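Local structure of putative pyruvate dehydrogenase (Rhodopseudomonas palustris, 3IC3) at residues A[52-55]-A[56-60]; A[61-64]-A[65-68]; A[81-84]-A[85-89]. The protein is of unknown function, named a putative pyruvate dehydrogenase but built as a small DUF5076-family protein that pairs with a second copy of itself. All coordinates share one frame; numbering follows the deposited sequence.

Interaction 1. Residues A[52-55]-A[56-60]; sequences LLVD and IARHA
Leu52 and Ile56, one helical turn apart, form the tight side of this contact. The end methyl CD1 of Leu52 lies 3.8 Å from the end methyl CD1 of Ile56, the two side chains crossing at a slant. Leu52 reaches that place because its CG stands anti to the backbone N (chi1 180°), while the Ile56 branch through CG1 runs back along the helix, CG1 coming within 3.3 Å of Leu52 O. The same carbonyl accepts the backbone N of Ile56 at 3.0 Å, and the bond is nearly straight, 166° at the hydrogen. Both side chains are buried: Leu52 packs on Leu35 of the second subunit, and Ile56 on Ile56 of that subunit. Beside this packed side, the His59 ring stacks with Phe39 of the second subunit. This is the i to i+4 repeat of an alpha helix, with residues 52-60 as the middle of helix 46-66; Ala57 N to Leu53 O, Arg58 N to Val54 O and His59 N to Asp55 O continue it. On the far side of the helix the packing slackens. Val54 and Arg58, both partly exposed, lie alongside and point the same way; in the conformer described, one of two modelled for Arg58, their side chains come no closer than 4.0 Å, from Val54 CG1 to Arg58 NE. Asp55, further round, makes no ion pair with Arg58 in this conformer.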
ATOM      1  N   LEU A  52       2.866  -5.046  -6.042  1.00 12.22           N
ATOM      2  CA  LEU A  52       2.165  -3.965  -5.382  1.00 11.45           C
ATOM      3  C   LEU A  52       3.090  -2.767  -5.111  1.00 11.78           C
ATOM      4  O   LEU A  52       2.733  -1.637  -5.379  1.00 11.72           O
ATOM      5  CB  LEU A  52       1.549  -4.426  -4.081  1.00 12.24           C
ATOM      6  CG  LEU A  52       0.771  -3.394  -3.255  1.00 13.61           C
ATOM      7  CD1 LEU A  52      -0.410  -2.824  -4.080  1.00 12.35           C
ATOM      8  CD2 LEU A  52       0.284  -4.033  -1.943  1.00 14.44           C
ATOM      9  N   LEU A  53       4.275  -3.056  -4.592  1.00 11.61           N
ATOM     10  CA  LEU A  53       5.272  -1.997  -4.311  1.00 11.65           C
ATOM     11  C   LEU A  53       5.670  -1.259  -5.594  1.00 11.75           C
ATOM     12  O   LEU A  53       5.724  -0.026  -5.625  1.00 11.45           O
ATOM     13  CB  LEU A  53       6.483  -2.615  -3.654  1.00 12.32           C
ATOM     14  CG  LEU A  53       6.297  -3.066  -2.195  1.00 12.14           C
ATOM     15  CD1 LEU A  53       7.454  -3.950  -1.732  1.00 13.86           C
ATOM     16  CD2 LEU A  53       6.135  -1.856  -1.265  1.00 12.60           C
ATOM     17  N   VAL A  54       5.977  -2.022  -6.633  1.00 12.16           N
ATOM     18  CA  VAL A  54       6.386  -1.455  -7.913  1.00 12.32           C
ATOM     19  C   VAL A  54       5.283  -0.589  -8.515  1.00 12.19           C
ATOM     20  O   VAL A  54       5.518   0.561  -8.941  1.00 12.21           O
ATOM     21  CB  VAL A  54       6.845  -2.559  -8.878  1.00 12.36           C
ATOM     22  CG1 VAL A  54       6.956  -2.015 -10.298  1.00 15.63           C
ATOM     23  CG2 VAL A  54       8.187  -3.143  -8.404  1.00 13.85           C
ATOM     24  N   ASP A  55       4.056  -1.097  -8.473  1.00 12.63           N
ATOM     25  CA  ASP A  55       2.918  -0.367  -9.013  1.00 12.97           C
ATOM     26  C   ASP A  55       2.692   0.941  -8.307  1.00 12.14           C
ATOM     27  O   ASP A  55       2.453   1.950  -8.957  1.00 12.13           O
ATOM     28  CB  ASP A  55       1.636  -1.187  -8.911  1.00 13.85           C
ATOM     29  CG  ASP A  55       1.597  -2.353  -9.877  1.00 17.02           C
ATOM     30  OD1 ASP A  55       2.441  -2.463 -10.804  1.00 18.99           O
ATOM     31  OD2 ASP A  55       0.720  -3.214  -9.651  1.00 21.92           O
ATOM     32  N   ILE A  56       2.729   0.922  -6.973  1.00 11.72           N
ATOM     33  CA  ILE A  56       2.563   2.121  -6.173  1.00 11.98           C
ATOM     34  C   ILE A  56       3.722   3.114  -6.434  1.00 11.47           C
ATOM     35  O   ILE A  56       3.482   4.292  -6.645  1.00 11.73           O
ATOM     36  CB  ILE A  56       2.481   1.799  -4.666  1.00 11.97           C
ATOM     37  CG1 ILE A  56       1.196   1.039  -4.333  1.00 13.66           C
ATOM     38  CG2 ILE A  56       2.520   3.072  -3.817  1.00 12.50           C
ATOM     39  CD1 ILE A  56       1.215   0.452  -2.919  1.00 12.15           C
ATOM     40  N   ALA A  57       4.958   2.628  -6.440  1.00 11.84           N
ATOM     41  CA  ALA A  57       6.106   3.509  -6.648  1.00 12.08           C
ATOM     42  C   ALA A  57       6.046   4.182  -8.006  1.00 12.07           C
ATOM     43  O   ALA A  57       6.305   5.393  -8.126  1.00 11.86           O
ATOM     44  CB  ALA A  57       7.412   2.742  -6.500  1.00 12.29           C
ATOM     45  N   ARG A  58       5.719   3.410  -9.036  0.50 12.12           N
ATOM     46  CA  ARG A  58       5.699   3.951 -10.386  0.50 12.34           C
ATOM     47  C   ARG A  58       4.541   4.925 -10.534  0.50 12.52           C
ATOM     48  O   ARG A  58       4.703   6.010 -11.089  0.50 12.48           O
ATOM     49  CB  ARG A  58       5.659   2.843 -11.437  0.50 12.62           C
ATOM     50  CG  ARG A  58       6.958   2.045 -11.571  0.50 13.49           C
ATOM     51  CD  ARG A  58       7.099   1.470 -12.962  0.50 15.65           C
ATOM     52  NE  ARG A  58       8.191   0.507 -13.092  0.50 17.97           N
ATOM     53  CZ  ARG A  58       9.460   0.826 -13.327  0.50 18.73           C
ATOM     54  NH1 ARG A  58       9.824   2.090 -13.446  0.50 19.45           N
ATOM     55  NH2 ARG A  58      10.371  -0.129 -13.429  0.50 20.41           N
ATOM     56  N   HIS A  59       3.380   4.559 -10.000  1.00 12.42           N
ATOM     57  CA  HIS A  59       2.245   5.455 -10.013  1.00 12.95           C
ATOM     58  C   HIS A  59       2.590   6.769  -9.311  1.00 12.94           C
ATOM     59  O   HIS A  59       2.320   7.847  -9.854  1.00 13.28           O
ATOM     60  CB  HIS A  59       1.021   4.833  -9.365  1.00 13.40           C
ATOM     61  CG  HIS A  59      -0.085   5.811  -9.183  1.00 14.35           C
ATOM     62  ND1 HIS A  59      -0.961   6.131 -10.199  1.00 17.41           N
ATOM     63  CD2 HIS A  59      -0.406   6.604  -8.139  1.00 15.31           C
ATOM     64  CE1 HIS A  59      -1.808   7.045  -9.762  1.00 18.67           C
ATOM     65  NE2 HIS A  59      -1.486   7.354  -8.520  1.00 14.60           N
ATOM     66  N   ALA A  60       3.211   6.690  -8.132  1.00 12.62           N
ATOM     67  CA  ALA A  60       3.608   7.879  -7.394  1.00 12.52           C
ATOM     68  C   ALA A  60       4.582   8.751  -8.180  1.00 12.08           C
ATOM     69  O   ALA A  60       4.480   9.976  -8.164  1.00 12.75           O
ATOM     70  CB  ALA A  60       4.253   7.506  -6.045  1.00 12.22           C
TER

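Interaction 2. Residues A[61-64]-A[65-68]; sequences ARSY and ARES
Ser68 OG donates to Tyr64 O at 2.8 Å, arriving from above the carbonyl plane, 42° out of it, and not on a lone pair. The first torsion of Ser68 sets OG between the backbone N and the carbonyl carbon (chi1 81°), from where the hydroxyl also reaches Tyr70 N beyond the turn. The backbone hydrogen bonds of helix 46-66 run out here: Ala65 N bonds to Ala61 O, Arg66 N to Arg62 O and Glu67 N to Ser63 O, the last lengthened to 3.2 Å, and Glu67 is the first residue after the helix to leave helical phi/psi.

Charge and water form a second group, described for one of the two conformers modelled for Arg66. Arg66 NH1 forms a salt bridge with Glu67 OE2 at 3.1 Å, in the guanidinium plane and on the anti lone pair of the carboxylate oxygen; Arg66 NE makes a weak bond to the same oxygen. A water in that plane accepts from Arg66 NH1 at 3.1 Å and is hydrogen-bonded to Ser63 OG at 2.9 Å, while OG also bonds to His59 O.

Packing is the third kind. One face of the guanidinium rests over Ser63 CA, and the Tyr64 ring has its CD1 3.9 Å from Ser68 OG. That ring meets Tyr70 edge to face and lies by Phe43 of the second subunit. With the water, the neighbouring carboxylate and the covered face together, the flat end of Arg66 is probably restrained in its rotation in this conformer, while Ser68 ties the last turn of the helix to the chain that follows.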
ATOM      1  N   ALA A  61       5.542   8.116  -8.829  1.00 12.28           N
ATOM      2  CA  ALA A  61       6.558   8.844  -9.610  1.00 13.24           C
ATOM      3  C   ALA A  61       5.906   9.606 -10.762  1.00 14.25           C
ATOM      4  O   ALA A  61       6.244  10.774 -11.028  1.00 14.37           O
ATOM      5  CB  ALA A  61       7.586   7.880 -10.128  1.00 12.52           C
ATOM      6  N   ARG A  62       4.969   8.950 -11.440  1.00 15.19           N
ATOM      7  CA  ARG A  62       4.238   9.578 -12.547  1.00 17.08           C
ATOM      8  C   ARG A  62       3.496  10.822 -12.070  1.00 17.04           C
ATOM      9  O   ARG A  62       3.568  11.893 -12.697  1.00 16.35           O
ATOM     10  CB  ARG A  62       3.229   8.598 -13.170  1.00 18.28           C
ATOM     11  CG  ARG A  62       3.843   7.604 -14.125  1.00 22.49           C
ATOM     12  CD  ARG A  62       2.815   6.557 -14.590  1.00 27.89           C
ATOM     13  NE  ARG A  62       1.580   7.120 -15.147  1.00 31.45           N
ATOM     14  CZ  ARG A  62       1.350   7.384 -16.435  1.00 34.23           C
ATOM     15  NH1 ARG A  62       0.167   7.871 -16.792  1.00 35.57           N
ATOM     16  NH2 ARG A  62       2.276   7.176 -17.373  1.00 36.08           N
ATOM     17  N   SER A  63       2.777  10.674 -10.965  1.00 16.51           N
ATOM     18  CA  SER A  63       2.038  11.783 -10.381  1.00 17.52           C
ATOM     19  C   SER A  63       2.937  12.884  -9.860  1.00 17.43           C
ATOM     20  O   SER A  63       2.611  14.059  -9.985  1.00 18.24           O
ATOM     21  CB  SER A  63       1.147  11.300  -9.252  1.00 17.79           C
ATOM     22  OG  SER A  63       0.294  10.289  -9.730  1.00 21.68           O
ATOM     23  N   TYR A  64       4.067  12.510  -9.274  1.00 17.43           N
ATOM     24  CA  TYR A  64       5.029  13.482  -8.770  1.00 17.79           C
ATOM     25  C   TYR A  64       5.619  14.296  -9.927  1.00 18.49           C
ATOM     26  O   TYR A  64       5.800  15.517  -9.817  1.00 17.59           O
ATOM     27  CB  TYR A  64       6.148  12.746  -8.030  1.00 18.10           C
ATOM     28  CG  TYR A  64       7.086  13.567  -7.183  1.00 17.70           C
ATOM     29  CD1 TYR A  64       6.836  14.908  -6.868  1.00 18.82           C
ATOM     30  CD2 TYR A  64       8.213  12.972  -6.639  1.00 19.39           C
ATOM     31  CE1 TYR A  64       7.716  15.632  -6.065  1.00 18.24           C
ATOM     32  CE2 TYR A  64       9.084  13.678  -5.840  1.00 19.96           C
ATOM     33  CZ  TYR A  64       8.833  14.998  -5.550  1.00 20.02           C
ATOM     34  OH  TYR A  64       9.717  15.665  -4.748  1.00 20.61           O
ATOM     35  N   ALA A  65       5.941  13.604 -11.016  1.00 18.90           N
ATOM     36  CA  ALA A  65       6.518  14.261 -12.197  1.00 20.49           C
ATOM     37  C   ALA A  65       5.521  15.248 -12.825  1.00 21.89           C
ATOM     38  O   ALA A  65       5.926  16.286 -13.346  1.00 22.81           O
ATOM     39  CB  ALA A  65       6.985  13.222 -13.220  1.00 19.47           C
ATOM     40  N   ARG A  66       4.235  14.898 -12.799  0.50 22.77           N
ATOM     41  CA  ARG A  66       3.165  15.809 -13.211  0.50 23.62           C
ATOM     42  C   ARG A  66       3.232  17.107 -12.427  0.50 24.19           C
ATOM     43  O   ARG A  66       3.278  18.195 -12.999  0.50 24.34           O
ATOM     44  CB  ARG A  66       1.795  15.198 -12.943  0.50 23.71           C
ATOM     45  CG  ARG A  66       1.227  14.316 -14.017  0.50 24.55           C
ATOM     46  CD  ARG A  66      -0.299  14.324 -13.900  0.50 24.97           C
ATOM     47  NE  ARG A  66      -0.709  14.586 -12.522  0.50 24.96           N
ATOM     48  CZ  ARG A  66      -1.162  13.660 -11.684  0.50 25.13           C
ATOM     49  NH1 ARG A  66      -1.495  13.990 -10.444  0.50 25.09           N
ATOM     50  NH2 ARG A  66      -1.280  12.402 -12.084  0.50 25.37           N
ATOM     51  N   GLU A  67       3.277  16.972 -11.107  1.00 24.79           N
ATOM     52  CA  GLU A  67       3.126  18.095 -10.183  1.00 25.62           C
ATOM     53  C   GLU A  67       4.456  18.760  -9.806  1.00 25.45           C
ATOM     54  O   GLU A  67       4.538  19.428  -8.779  1.00 26.50           O
ATOM     55  CB  GLU A  67       2.413  17.615  -8.905  1.00 26.24           C
ATOM     56  CG  GLU A  67       1.091  16.841  -9.122  1.00 28.79           C
ATOM     57  CD  GLU A  67      -0.043  17.681  -9.706  1.00 32.65           C
ATOM     58  OE1 GLU A  67       0.065  18.927  -9.740  1.00 33.82           O
ATOM     59  OE2 GLU A  67      -1.064  17.091 -10.133  1.00 35.83           O
ATOM     60  N   SER A  68       5.495  18.593 -10.620  1.00 24.96           N
ATOM     61  CA  SER A  68       6.812  19.110 -10.262  1.00 23.97           C
ATOM     62  C   SER A  68       7.724  19.291 -11.468  1.00 23.70           C
ATOM     63  O   SER A  68       7.358  19.000 -12.608  1.00 23.24           O
ATOM     64  CB  SER A  68       7.484  18.178  -9.235  1.00 24.14           C
ATOM     65  OG  SER A  68       8.079  17.056  -9.861  1.00 22.14           O
TER
HETATM   66  O   HOH W   1      -2.335  11.359  -9.003  1.00 48.24           O

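Interaction 3. Residues A[81-84]-A[85-89]; sequences EMFE and AELSR
Glu84 O is gripped twice by one residue: Ser88 OG donates to it at 2.9 Å and Ser88 N at 3.1 Å, from opposite faces of the carbonyl plane. Ser88 was modelled in two conformers, and the hydroxyl bond belongs to the one described, where OG stands beside its own backbone N (chi1 -61°) and doubles the main-chain bond near the C-terminal end of helix 72-87. Just before it, Leu87 N bonds to Phe83 O at 2.8 Å. The side chains of the same pair run alongside and point the same way, Leu87 CD2 lying 4.1 Å from Phe83 CZ. They mark the helix side turned to the second subunit, where Phe83 meets Phe83 of that chain edge to face and Leu87 O accepts from Arg58 NH2 of it. Exposed Arg89 folds back onto Glu86, which also packs on Val54 of the second subunit. Their salt bridge is side-on: NE to OE2 at 2.9 Å, almost straight at 175°, and NH2 to OE1 at the same length, both donors syn but tilted out of the carboxylate plane. Two such bonds resist turning of the flat groups, and the paired charges probably steady this end of the chain, helped by the serine clasp when that conformer is present.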
ATOM      1  N   GLU A  81      14.696   7.308  -2.647  1.00 11.21           N
ATOM      2  CA  GLU A  81      15.512   7.916  -1.584  1.00 11.08           C
ATOM      3  C   GLU A  81      14.726   8.135  -0.294  1.00 10.73           C
ATOM      4  O   GLU A  81      15.200   7.831   0.809  1.00 10.64           O
ATOM      5  CB  GLU A  81      16.107   9.259  -2.046  1.00 12.04           C
ATOM      6  CG  GLU A  81      17.160   9.103  -3.132  1.00 12.47           C
ATOM      7  CD  GLU A  81      17.560  10.430  -3.802  1.00 14.58           C
ATOM      8  OE1 GLU A  81      17.126  11.523  -3.381  1.00 16.07           O
ATOM      9  OE2 GLU A  81      18.339  10.351  -4.761  1.00 17.34           O
HETATM   10  N   MSE A  82      13.507   8.644  -0.420  1.00  9.88           N
HETATM   11  CA  MSE A  82      12.669   8.859   0.749  1.00 11.38           C
HETATM   12  C   MSE A  82      12.254   7.550   1.418  1.00 10.36           C
HETATM   13  O   MSE A  82      12.267   7.446   2.647  1.00 10.45           O
HETATM   14  CB  MSE A  82      11.448   9.695   0.389  1.00 11.32           C
HETATM   15  CG  MSE A  82      11.795  11.147   0.146  1.00 13.18           C
HETATM   16 SE   MSE A  82      10.251  12.162  -0.447  0.85 14.37          SE
HETATM   17  CE  MSE A  82      10.670  12.221  -2.330  1.00 23.19           C
ATOM     18  N   PHE A  83      11.911   6.565   0.599  1.00 11.06           N
ATOM     19  CA  PHE A  83      11.638   5.179   1.045  1.00 10.04           C
ATOM     20  C   PHE A  83      12.814   4.628   1.845  1.00 10.50           C
ATOM     21  O   PHE A  83      12.636   4.096   2.945  1.00  9.63           O
ATOM     22  CB  PHE A  83      11.365   4.307  -0.196  1.00 10.26           C
ATOM     23  CG  PHE A  83      11.411   2.819   0.033  1.00 10.18           C
ATOM     24  CD1 PHE A  83      10.342   2.145   0.590  1.00  8.98           C
ATOM     25  CD2 PHE A  83      12.528   2.078  -0.336  1.00  9.25           C
ATOM     26  CE1 PHE A  83      10.378   0.776   0.772  1.00  8.66           C
ATOM     27  CE2 PHE A  83      12.565   0.686  -0.130  1.00  9.92           C
ATOM     28  CZ  PHE A  83      11.506   0.049   0.421  1.00 10.09           C
ATOM     29  N   GLU A  84      14.025   4.771   1.301  1.00 10.38           N
ATOM     30  CA  GLU A  84      15.198   4.232   1.979  1.00 10.67           C
ATOM     31  C   GLU A  84      15.488   4.935   3.308  1.00 10.43           C
ATOM     32  O   GLU A  84      15.830   4.276   4.306  1.00 10.35           O
ATOM     33  CB  GLU A  84      16.445   4.247   1.081  1.00 10.96           C
ATOM     34  CG  GLU A  84      16.406   3.183  -0.039  1.00 12.12           C
ATOM     35  CD  GLU A  84      17.774   2.799  -0.593  1.00 15.15           C
ATOM     36  OE1 GLU A  84      18.821   3.390  -0.216  1.00 13.52           O
ATOM     37  OE2 GLU A  84      17.826   1.849  -1.410  1.00 16.56           O
ATOM     38  N   ALA A  85      15.348   6.259   3.335  1.00 10.30           N
ATOM     39  CA  ALA A  85      15.553   7.017   4.568  1.00  9.77           C
ATOM     40  C   ALA A  85      14.582   6.534   5.643  1.00  9.33           C
ATOM     41  O   ALA A  85      14.965   6.293   6.779  1.00  9.82           O
ATOM     42  CB  ALA A  85      15.368   8.533   4.337  1.00  9.67           C
ATOM     43  N   GLU A  86      13.322   6.370   5.268  1.00  9.82           N
ATOM     44  CA  GLU A  86      12.316   5.909   6.224  1.00  9.43           C
ATOM     45  C   GLU A  86      12.503   4.445   6.647  1.00  9.76           C
ATOM     46  O   GLU A  86      12.335   4.095   7.823  1.00  9.26           O
ATOM     47  CB  GLU A  86      10.909   6.125   5.656  1.00  9.79           C
ATOM     48  CG  GLU A  86       9.789   5.727   6.621  1.00 10.23           C
ATOM     49  CD  GLU A  86       9.767   6.495   7.933  1.00 11.16           C
ATOM     50  OE1 GLU A  86      10.047   7.713   7.915  1.00 11.57           O
ATOM     51  OE2 GLU A  86       9.414   5.868   8.984  1.00 10.46           O
ATOM     52  N   LEU A  87      12.914   3.598   5.703  1.00  9.76           N
ATOM     53  CA  LEU A  87      13.155   2.190   5.997  1.00 10.37           C
ATOM     54  C   LEU A  87      14.245   2.028   7.059  1.00 10.97           C
ATOM     55  O   LEU A  87      14.219   1.083   7.848  1.00  9.88           O
ATOM     56  CB  LEU A  87      13.550   1.455   4.720  1.00 10.42           C
ATOM     57  CG  LEU A  87      13.703  -0.055   4.757  1.00 13.16           C
ATOM     58  CD1 LEU A  87      12.375  -0.708   5.103  1.00 12.48           C
ATOM     59  CD2 LEU A  87      14.229  -0.536   3.417  1.00 15.23           C
ATOM     60  N   SER A  88      15.207   2.947   7.055  0.50 11.58           N
ATOM     61  CA  SER A  88      16.310   2.947   8.012  0.50 12.45           C
ATOM     62  C   SER A  88      15.896   3.198   9.465  0.50 12.64           C
ATOM     63  O   SER A  88      16.649   2.866  10.380  0.50 12.41           O
ATOM     64  CB  SER A  88      17.347   4.006   7.616  0.50 13.28           C
ATOM     65  OG  SER A  88      17.882   3.743   6.337  0.50 14.23           O
ATOM     66  N   ARG A  89      14.724   3.790   9.686  1.00 12.23           N
ATOM     67  CA  ARG A  89      14.272   4.115  11.043  1.00 13.76           C
ATOM     68  C   ARG A  89      14.179   2.851  11.907  1.00 15.91           C
ATOM     69  O   ARG A  89      13.559   1.885  11.490  1.00 15.80           O
ATOM     70  CB  ARG A  89      12.898   4.774  11.025  1.00 13.22           C
ATOM     71  CG  ARG A  89      12.493   5.392  12.366  1.00 13.07           C
ATOM     72  CD  ARG A  89      11.057   5.885  12.370  1.00 11.43           C
ATOM     73  NE  ARG A  89      10.791   6.895  11.340  1.00  9.23           N
ATOM     74  CZ  ARG A  89      11.124   8.186  11.414  1.00  7.95           C
ATOM     75  NH1 ARG A  89      11.753   8.687  12.474  1.00  9.51           N
ATOM     76  NH2 ARG A  89      10.808   8.985  10.425  1.00  7.90           N
TER

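In the fold
Interactions 1 and 2, both partly buried, follow one another on helix 46-66, their centres 13 Å apart, while interaction 3, a surface contact, belongs to helix 72-87, the next helix in the chain. Interaction 1 lies nearest the middle, its centre about 8 Å from the centre of the chain, and its firm side is apolar. The centres of interactions 2 and 3 are about 17 and 16 Å from the centre of the chain, toward the ends of their helices, and there serine hydroxyls and arginine–glutamate pairs take over. Interactions 2 and 3 touch through Tyr64 CE2 and the selenomethionine Met82 CE, 4.1 Å apart, joining the two helices. All three also face the second subunit.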